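Local coordinates for protein PA-I Galactophilic Lectin (Enterobacter cloacae, PDB 6YGQ) that probably binds galactose-containing sugars through a bound calcium ion, as a two-chain lectin of the PA-IL type, at residues 63-68 and 74-79; 95-100 and 104-109; 118-121 and 127-130. All coordinates share one frame; numbering follows the deposited sequence.

Interaction 1 (63-68 and 74-79); sequences ENFALT and IPREGE
At the mouth of the short beta hairpin formed by strands 67-69 and 72-73, Leu67 and Ile74 are paired by a backbone hydrogen bond. Ile74 N donates to Leu67 O over 3.1 Å, at an N-H...O angle of 158°. Beside this bond Ile74 CG2 lies 4.0 Å from Leu67 CB; a branched apolar side chain suits a place where Leu67 also packs on Ile74 of the second subunit, and Ile74 on Trp57 of that subunit. Farther out, the edge of the Phe65 ring is turned to the guanidinium face of Arg76, with Arg76 NH2 near the ring plane and 3.2 Å from Phe65 CD2, the two planes 78° apart. A bend at chi2 (137°) brings the guanidinium round so that Phe65 O lies over one of its faces, too poorly angled for a hydrogen bond from Arg76 NH1. Ile74 O lies at the guanidinium edge, in its plane, and takes a weak bond from Arg76 NH1 (3.3 Å). Arg76 N is held by Glu79 OE1 at 2.6 Å, inside the type II turn 76-79 that Gly78, with its positive phi, permits. The motif is an antiparallel beta hairpin, preceded by a type I turn at 63-66 and followed by this type II turn.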
loop_
_atom_site.group_PDB
_atom_site.type_symbol
_atom_site.label_atom_id
_atom_site.label_comp_id
_atom_site.label_asym_id
_atom_site.label_seq_id
_atom_site.Cartn_x
_atom_site.Cartn_y
_atom_site.Cartn_z
ATOM N N GLU A 63 6.192 -21.129 6.163
ATOM C CA GLU A 63 5.544 -21.741 5.011
ATOM C C GLU A 63 5.456 -20.758 3.848
ATOM O O GLU A 63 5.441 -19.537 4.032
ATOM C CB GLU A 63 4.145 -22.231 5.384
ATOM C CG GLU A 63 4.112 -23.154 6.592
ATOM C CD GLU A 63 3.826 -22.411 7.884
ATOM O OE1 GLU A 63 3.104 -22.961 8.743
ATOM O OE2 GLU A 63 4.321 -21.274 8.037
ATOM N N ASN A 64 5.391 -21.307 2.632
ATOM C CA ASN A 64 5.348 -20.459 1.445
ATOM C C ASN A 64 4.123 -19.554 1.443
ATOM O O ASN A 64 4.190 -18.423 0.949
ATOM C CB ASN A 64 5.375 -21.321 0.182
ATOM C CG ASN A 64 6.772 -21.807 -0.163
ATOM O OD1 ASN A 64 7.768 -21.261 0.314
ATOM N ND2 ASN A 64 6.851 -22.840 -0.996
ATOM N N PHE A 65 3.004 -20.021 1.993
ATOM C CA PHE A 65 1.787 -19.220 2.037
ATOM C C PHE A 65 1.797 -18.179 3.149
ATOM O O PHE A 65 0.852 -17.387 3.240
ATOM C CB PHE A 65 0.560 -20.131 2.199
ATOM C CG PHE A 65 0.512 -20.869 3.512
ATOM C CD1 PHE A 65 0.937 -22.186 3.599
ATOM C CD2 PHE A 65 0.030 -20.251 4.655
ATOM C CE1 PHE A 65 0.890 -22.867 4.803
ATOM C CE2 PHE A 65 -0.017 -20.926 5.860
ATOM C CZ PHE A 65 0.411 -22.236 5.934
ATOM N N ALA A 66 2.831 -18.152 3.985
ATOM C CA ALA A 66 2.850 -17.283 5.162
ATOM C C ALA A 66 3.433 -15.910 4.817
ATOM O O ALA A 66 4.407 -15.451 5.408
ATOM C CB ALA A 66 3.635 -17.950 6.287
ATOM N N LEU A 67 2.798 -15.251 3.849
ATOM C CA LEU A 67 3.243 -13.963 3.336
ATOM C C LEU A 67 2.223 -12.874 3.644
ATOM O O LEU A 67 1.016 -13.125 3.676
ATOM C CB LEU A 67 3.458 -14.022 1.823
ATOM C CG LEU A 67 4.887 -14.144 1.298
ATOM C CD1 LEU A 67 4.834 -14.402 -0.200
ATOM C CD2 LEU A 67 5.702 -12.902 1.610
ATOM N N THR A 68 2.721 -11.652 3.848
ATOM C CA THR A 68 1.868 -10.504 4.116
ATOM C C THR A 68 2.434 -9.256 3.447
ATOM O O THR A 68 3.639 -9.152 3.212
ATOM C CB THR A 68 1.729 -10.208 5.623
ATOM O OG1 THR A 68 2.923 -9.569 6.100
ATOM C CG2 THR A 68 1.485 -11.478 6.413
ATOM N N ILE A 74 -1.834 -12.712 2.522
ATOM C CA ILE A 74 -2.272 -13.033 1.168
ATOM C C ILE A 74 -3.452 -13.994 1.239
ATOM O O ILE A 74 -3.547 -14.793 2.182
ATOM C CB ILE A 74 -1.133 -13.635 0.325
ATOM C CG1 ILE A 74 -0.644 -14.958 0.920
ATOM C CG2 ILE A 74 0.018 -12.648 0.203
ATOM C CD1 ILE A 74 0.195 -15.781 -0.047
ATOM N N PRO A 75 -4.371 -13.948 0.277
ATOM C CA PRO A 75 -5.384 -15.004 0.184
ATOM C C PRO A 75 -4.723 -16.367 0.051
ATOM O O PRO A 75 -3.670 -16.509 -0.575
ATOM C CB PRO A 75 -6.178 -14.633 -1.073
ATOM C CG PRO A 75 -5.975 -13.163 -1.231
ATOM C CD PRO A 75 -4.594 -12.869 -0.705
ATOM N N ARG A 76 -5.350 -17.370 0.652
ATOM C CA ARG A 76 -4.818 -18.720 0.653
ATOM C C ARG A 76 -5.600 -19.591 -0.328
ATOM O O ARG A 76 -6.524 -19.139 -1.010
ATOM C CB ARG A 76 -4.861 -19.314 2.063
ATOM C CG ARG A 76 -3.639 -18.997 2.925
ATOM C CD ARG A 76 -4.066 -18.638 4.340
ATOM N NE ARG A 76 -2.959 -18.574 5.292
ATOM C CZ ARG A 76 -2.017 -17.635 5.297
ATOM N NH1 ARG A 76 -2.019 -16.669 4.386
ATOM N NH2 ARG A 76 -1.062 -17.670 6.218
ATOM N N GLU A 77 -5.210 -20.864 -0.395
ATOM C CA GLU A 77 -5.859 -21.848 -1.251
ATOM C C GLU A 77 -7.376 -21.798 -1.113
ATOM O O GLU A 77 -7.923 -22.161 -0.068
ATOM C CB GLU A 77 -5.344 -23.249 -0.906
ATOM C CG GLU A 77 -5.058 -24.140 -2.103
ATOM C CD GLU A 77 -4.071 -25.250 -1.783
ATOM O OE1 GLU A 77 -3.841 -25.521 -0.584
ATOM O OE2 GLU A 77 -3.525 -25.854 -2.731
ATOM N N GLY A 78 -8.061 -21.343 -2.158
ATOM C CA GLY A 78 -9.506 -21.366 -2.194
ATOM C C GLY A 78 -10.201 -20.193 -1.543
ATOM O O GLY A 78 -11.429 -20.229 -1.395
ATOM N N GLU A 79 -9.467 -19.157 -1.155
ATOM C CA GLU A 79 -10.050 -17.992 -0.513
ATOM C C GLU A 79 -10.345 -16.901 -1.539
ATOM O O GLU A 79 -9.801 -16.887 -2.646
ATOM C CB GLU A 79 -9.110 -17.448 0.569
ATOM C CG GLU A 79 -8.980 -18.338 1.800
ATOM C CD GLU A 79 -8.099 -17.728 2.886
ATOM O OE1 GLU A 79 -7.141 -17.001 2.548
ATOM O OE2 GLU A 79 -8.366 -17.980 4.079
#

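Interaction 2 (95-100 and 104-109); sequences ENYPVG and YRWSVP
Tyr97 packs against Trp106 and Pro109, a small surface cluster with no hydrogen bond across it. The tight part is aromatic: Trp106 CZ2 sits over one face of the tyrosine ring, displaced toward its rim and 3.8 Å from Tyr97 CG. The planes are inclined at 55°, and the centroids of the Tyr97 ring and the six-membered ring of Trp106 lie 5.2 Å apart, an oblique meeting that is neither a stack nor a T. The Trp106 side chain swings away from its backbone N (chi1 -180°), which sends the six-membered end of the indole across to Tyr97; such a wide, flat side chain bridges the 10.7 Å between Tyr97 CA and Trp106 CA. The looser side lies at the phenol end. There Pro109 CG touches Tyr97 OH at 3.4 Å and Tyr97 CZ at 3.6 Å, a rigid apolar ring on the exposed flank of the contact. Tyr97 is paired through its backbone with Ala90, whereas Trp106 is paired with Ile50 and has a cation-pi partner in Lys103. The contact thus joins edge strand 95-98 of one sheet to strand 102-107 of the other, at the outer edge of the two packed antiparallel sheets of this lectin domain.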
loop_
_atom_site.group_PDB
_atom_site.type_symbol
_atom_site.label_atom_id
_atom_site.label_comp_id
_atom_site.label_asym_id
_atom_site.label_seq_id
_atom_site.Cartn_x
_atom_site.Cartn_y
_atom_site.Cartn_z
ATOM N N GLU A 95 -3.071 1.617 22.847
ATOM C CA GLU A 95 -4.158 1.172 21.987
ATOM C C GLU A 95 -3.615 0.964 20.581
ATOM O O GLU A 95 -2.702 1.669 20.141
ATOM C CB GLU A 95 -5.313 2.177 21.967
ATOM C CG GLU A 95 -6.010 2.339 23.311
ATOM C CD GLU A 95 -6.721 1.077 23.762
ATOM O OE1 GLU A 95 -6.759 0.819 24.985
ATOM O OE2 GLU A 95 -7.252 0.347 22.898
ATOM N N ASN A 96 -4.181 -0.016 19.886
ATOM C CA ASN A 96 -3.756 -0.371 18.540
ATOM C C ASN A 96 -4.752 0.170 17.525
ATOM O O ASN A 96 -5.967 0.133 17.748
ATOM C CB ASN A 96 -3.626 -1.888 18.391
ATOM C CG ASN A 96 -2.601 -2.480 19.342
ATOM O OD1 ASN A 96 -1.596 -1.848 19.661
ATOM N ND2 ASN A 96 -2.858 -3.697 19.805
ATOM N N TYR A 97 -4.225 0.680 16.412
ATOM C CA TYR A 97 -5.015 1.218 15.319
ATOM C C TYR A 97 -4.560 0.592 14.010
ATOM O O TYR A 97 -3.353 0.473 13.766
ATOM C CB TYR A 97 -4.868 2.743 15.230
ATOM C CG TYR A 97 -5.256 3.473 16.490
ATOM C CD1 TYR A 97 -4.352 3.629 17.532
ATOM C CD2 TYR A 97 -6.526 4.009 16.640
ATOM C CE1 TYR A 97 -4.706 4.297 18.691
ATOM C CE2 TYR A 97 -6.888 4.679 17.792
ATOM C CZ TYR A 97 -5.974 4.821 18.814
ATOM O OH TYR A 97 -6.331 5.487 19.962
ATOM N N PRO A 98 -5.488 0.195 13.143
ATOM C CA PRO A 98 -5.075 -0.361 11.850
ATOM C C PRO A 98 -4.459 0.721 10.979
ATOM O O PRO A 98 -4.881 1.877 11.015
ATOM C CB PRO A 98 -6.384 -0.891 11.255
ATOM C CG PRO A 98 -7.432 0.004 11.837
ATOM C CD PRO A 98 -6.953 0.365 13.230
ATOM N N VAL A 99 -3.442 0.332 10.203
ATOM C CA VAL A 99 -2.824 1.245 9.241
ATOM C C VAL A 99 -2.910 0.661 7.832
ATOM O O VAL A 99 -3.421 1.313 6.916
ATOM C CB VAL A 99 -1.361 1.542 9.618
ATOM C CG1 VAL A 99 -0.670 2.341 8.510
ATOM C CG2 VAL A 99 -1.302 2.293 10.941
ATOM N N GLY A 100 -2.410 -0.561 7.647
ATOM C CA GLY A 100 -2.425 -1.134 6.313
ATOM C C GLY A 100 -1.428 -0.436 5.402
ATOM O O GLY A 100 -0.384 0.058 5.838
ATOM N N TYR A 104 -4.669 7.856 5.622
ATOM C CA TYR A 104 -4.589 9.178 5.016
ATOM C C TYR A 104 -5.343 10.197 5.856
ATOM O O TYR A 104 -6.518 9.997 6.183
ATOM C CB TYR A 104 -5.155 9.120 3.595
ATOM C CG TYR A 104 -5.074 10.406 2.810
ATOM C CD1 TYR A 104 -3.852 10.916 2.392
ATOM C CD2 TYR A 104 -6.227 11.097 2.464
ATOM C CE1 TYR A 104 -3.782 12.088 1.662
ATOM C CE2 TYR A 104 -6.166 12.268 1.737
ATOM C CZ TYR A 104 -4.942 12.759 1.339
ATOM O OH TYR A 104 -4.878 13.926 0.614
ATOM N N ARG A 105 -4.661 11.289 6.199
ATOM C CA ARG A 105 -5.244 12.391 6.961
ATOM C C ARG A 105 -5.938 11.874 8.218
ATOM O O ARG A 105 -7.128 12.096 8.453
ATOM C CB ARG A 105 -6.206 13.199 6.088
ATOM C CG ARG A 105 -5.511 13.965 4.983
ATOM C CD ARG A 105 -6.451 14.933 4.284
ATOM N NE ARG A 105 -5.731 15.708 3.279
ATOM C CZ ARG A 105 -4.998 16.785 3.547
ATOM N NH1 ARG A 105 -4.892 17.232 4.792
ATOM N NH2 ARG A 105 -4.372 17.418 2.564
ATOM N N TRP A 106 -5.157 11.172 9.031
ATOM C CA TRP A 106 -5.643 10.602 10.279
ATOM C C TRP A 106 -5.627 11.668 11.360
ATOM O O TRP A 106 -4.569 12.221 11.680
ATOM C CB TRP A 106 -4.765 9.419 10.679
ATOM C CG TRP A 106 -5.163 8.736 11.951
ATOM C CD1 TRP A 106 -6.419 8.624 12.466
ATOM C CD2 TRP A 106 -4.293 8.056 12.863
ATOM N NE1 TRP A 106 -6.386 7.917 13.647
ATOM C CE2 TRP A 106 -5.092 7.557 13.911
ATOM C CE3 TRP A 106 -2.915 7.819 12.896
ATOM C CZ2 TRP A 106 -4.558 6.838 14.978
ATOM C CZ3 TRP A 106 -2.387 7.105 13.956
ATOM C CH2 TRP A 106 -3.207 6.622 14.981
ATOM N N SER A 107 -6.781 11.973 11.930
ATOM C CA SER A 107 -6.824 12.889 13.057
ATOM C C SER A 107 -6.456 12.113 14.307
ATOM O O SER A 107 -7.238 11.282 14.795
ATOM C CB SER A 107 -8.181 13.559 13.196
ATOM O OG SER A 107 -8.128 14.596 14.164
ATOM N N VAL A 108 -5.271 12.384 14.846
ATOM C CA VAL A 108 -4.712 11.611 15.953
ATOM C C VAL A 108 -5.655 11.691 17.145
ATOM O O VAL A 108 -6.036 12.803 17.563
ATOM C CB VAL A 108 -3.310 12.134 16.318
ATOM C CG1 VAL A 108 -2.746 11.357 17.500
ATOM C CG2 VAL A 108 -2.379 12.039 15.115
ATOM N N PRO A 109 -6.065 10.562 17.729
ATOM C CA PRO A 109 -7.079 10.618 18.788
ATOM C C PRO A 109 -6.526 10.845 20.186
ATOM O O PRO A 109 -7.288 11.201 21.090
ATOM C CB PRO A 109 -7.762 9.247 18.681
ATOM C CG PRO A 109 -6.677 8.337 18.193
ATOM C CD PRO A 109 -5.761 9.175 17.323
#

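Interaction 3 (118-121 and 127-130); sequences FADG and DNAG. With CA (calcium ion), chain E.
Asp120 and Asn128 present a carboxylate and an amide to each other from opposite directions, their planes only 24° apart, beside a calcium ion that both bind. At the amide edge, Asn128 ND2 donates to Asp120 OD2 over 2.9 Å. The acceptor lies in the amide plane, while the carboxylate is met on its anti side, 24° out of its plane. The same Asn128 ND2 comes obliquely to the Phe118 ring, 3.5 Å from Phe118 CE1, and also donates to Ala32 O; this pins the amide's rotation and turns its oxygen to the metal. Asparagine suits the place because one flat group supplies both the donor for Asp120 and a neutral ligand for calcium. Asn128 OD1 binds the ion at 2.4 Å, and Asp120 OD2 at 2.5 Å. A chi1 of 62° turns the carboxylate of Asp127 in toward the ion, and Asp127 OD1 binds it at 2.4 Å. Two waters fill further positions, and each donates to a carboxylate oxygen that does not bind the metal: water 1 to Asp120 OD1 at 2.6 Å, water 2 to Asp127 OD2 at 2.5 Å. Gly121 N meets Asp120 OD1 as well, from above the carboxylate plane. The two negative aspartates would offset the ion's charge. This is the calcium site of a PA-IL-like lectin, whose water ligands probably stand where sugar hydroxyls would bind, as in LecA. The carbonyl oxygens Asn60 O and Gln124 O complete the site, which sits where the loop after strand 112-118 returns into strand 129-139, with Phe118 packed on Ala58 of strand 49-59.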
loop_
_atom_site.group_PDB
_atom_site.type_symbol
_atom_site.label_atom_id
_atom_site.label_comp_id
_atom_site.label_asym_id
_atom_site.label_seq_id
_atom_site.Cartn_x
_atom_site.Cartn_y
_atom_site.Cartn_z
ATOM N N PHE A 118 4.336 -4.726 13.370
ATOM C CA PHE A 118 3.791 -5.831 12.594
ATOM C C PHE A 118 2.911 -6.675 13.505
ATOM O O PHE A 118 3.328 -7.053 14.604
ATOM C CB PHE A 118 4.932 -6.666 12.009
ATOM C CG PHE A 118 4.480 -7.839 11.187
ATOM C CD1 PHE A 118 4.361 -9.096 11.756
ATOM C CD2 PHE A 118 4.193 -7.688 9.839
ATOM C CE1 PHE A 118 3.952 -10.181 11.000
ATOM C CE2 PHE A 118 3.780 -8.768 9.079
ATOM C CZ PHE A 118 3.662 -10.017 9.662
ATOM N N ALA A 119 1.693 -6.960 13.056
ATOM C CA ALA A 119 0.711 -7.668 13.866
ATOM C C ALA A 119 0.912 -9.174 13.734
ATOM O O ALA A 119 0.853 -9.721 12.628
ATOM C CB ALA A 119 -0.706 -7.280 13.447
ATOM N N ASP A 120 1.134 -9.841 14.864
ATOM C CA ASP A 120 1.239 -11.292 14.891
ATOM C C ASP A 120 0.851 -11.762 16.284
ATOM O O ASP A 120 0.736 -10.967 17.221
ATOM C CB ASP A 120 2.646 -11.769 14.516
ATOM C CG ASP A 120 2.667 -13.216 14.045
ATOM O OD1 ASP A 120 1.587 -13.838 13.957
ATOM O OD2 ASP A 120 3.769 -13.732 13.761
ATOM N N GLY A 121 0.638 -13.066 16.409
ATOM C CA GLY A 121 0.245 -13.620 17.685
ATOM C C GLY A 121 1.339 -13.477 18.725
ATOM O O GLY A 121 2.532 -13.494 18.420
ATOM N N ASP A 127 9.481 -16.612 14.061
ATOM C CA ASP A 127 9.594 -17.288 12.775
ATOM C C ASP A 127 9.194 -16.379 11.619
ATOM O O ASP A 127 9.009 -16.860 10.496
ATOM C CB ASP A 127 8.754 -18.568 12.759
ATOM C CG ASP A 127 7.275 -18.305 12.940
ATOM O OD1 ASP A 127 6.879 -17.125 13.056
ATOM O OD2 ASP A 127 6.507 -19.292 12.971
ATOM N N ASN A 128 9.058 -15.080 11.868
ATOM C CA ASN A 128 8.697 -14.143 10.819
ATOM C C ASN A 128 9.942 -13.723 10.042
ATOM O O ASN A 128 11.064 -14.148 10.330
ATOM C CB ASN A 128 7.978 -12.932 11.411
ATOM C CG ASN A 128 6.673 -13.307 12.082
ATOM O OD1 ASN A 128 6.225 -14.449 11.993
ATOM N ND2 ASN A 128 6.057 -12.347 12.758
ATOM N N ALA A 129 9.738 -12.882 9.033
ATOM C CA ALA A 129 10.837 -12.413 8.203
ATOM C C ALA A 129 10.386 -11.173 7.450
ATOM O O ALA A 129 9.192 -10.977 7.209
ATOM C CB ALA A 129 11.302 -13.495 7.220
ATOM N N GLY A 130 11.354 -10.340 7.086
ATOM C CA GLY A 130 11.078 -9.171 6.279
ATOM C C GLY A 130 10.722 -7.951 7.101
ATOM O O GLY A 130 10.649 -7.972 8.333
HETATM CA CA CA E . 4.773 -15.922 13.144
HETATM O O HOH W 1 2.331 -16.277 13.346
HETATM O O HOH W 2 4.229 -18.386 13.425
#

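Interactions 1 and 3 lie on the same side of the chain's centre, 14 Å apart between centres, and they touch where Thr68 OG1 comes within 3.2 Å of Phe118 CE2. The hairpin of interaction 1 thus borders the calcium site: the side chain of Ala66 is about 7 Å from the ion and packs on Asn60, a residue of that site. Interaction 2 is on the opposite side of the centre, its own centre 26 Å from that of interaction 1 and 20 Å from that of interaction 3. The six-stranded sheet is common to all three contacts, and the second subunit reaches each of them.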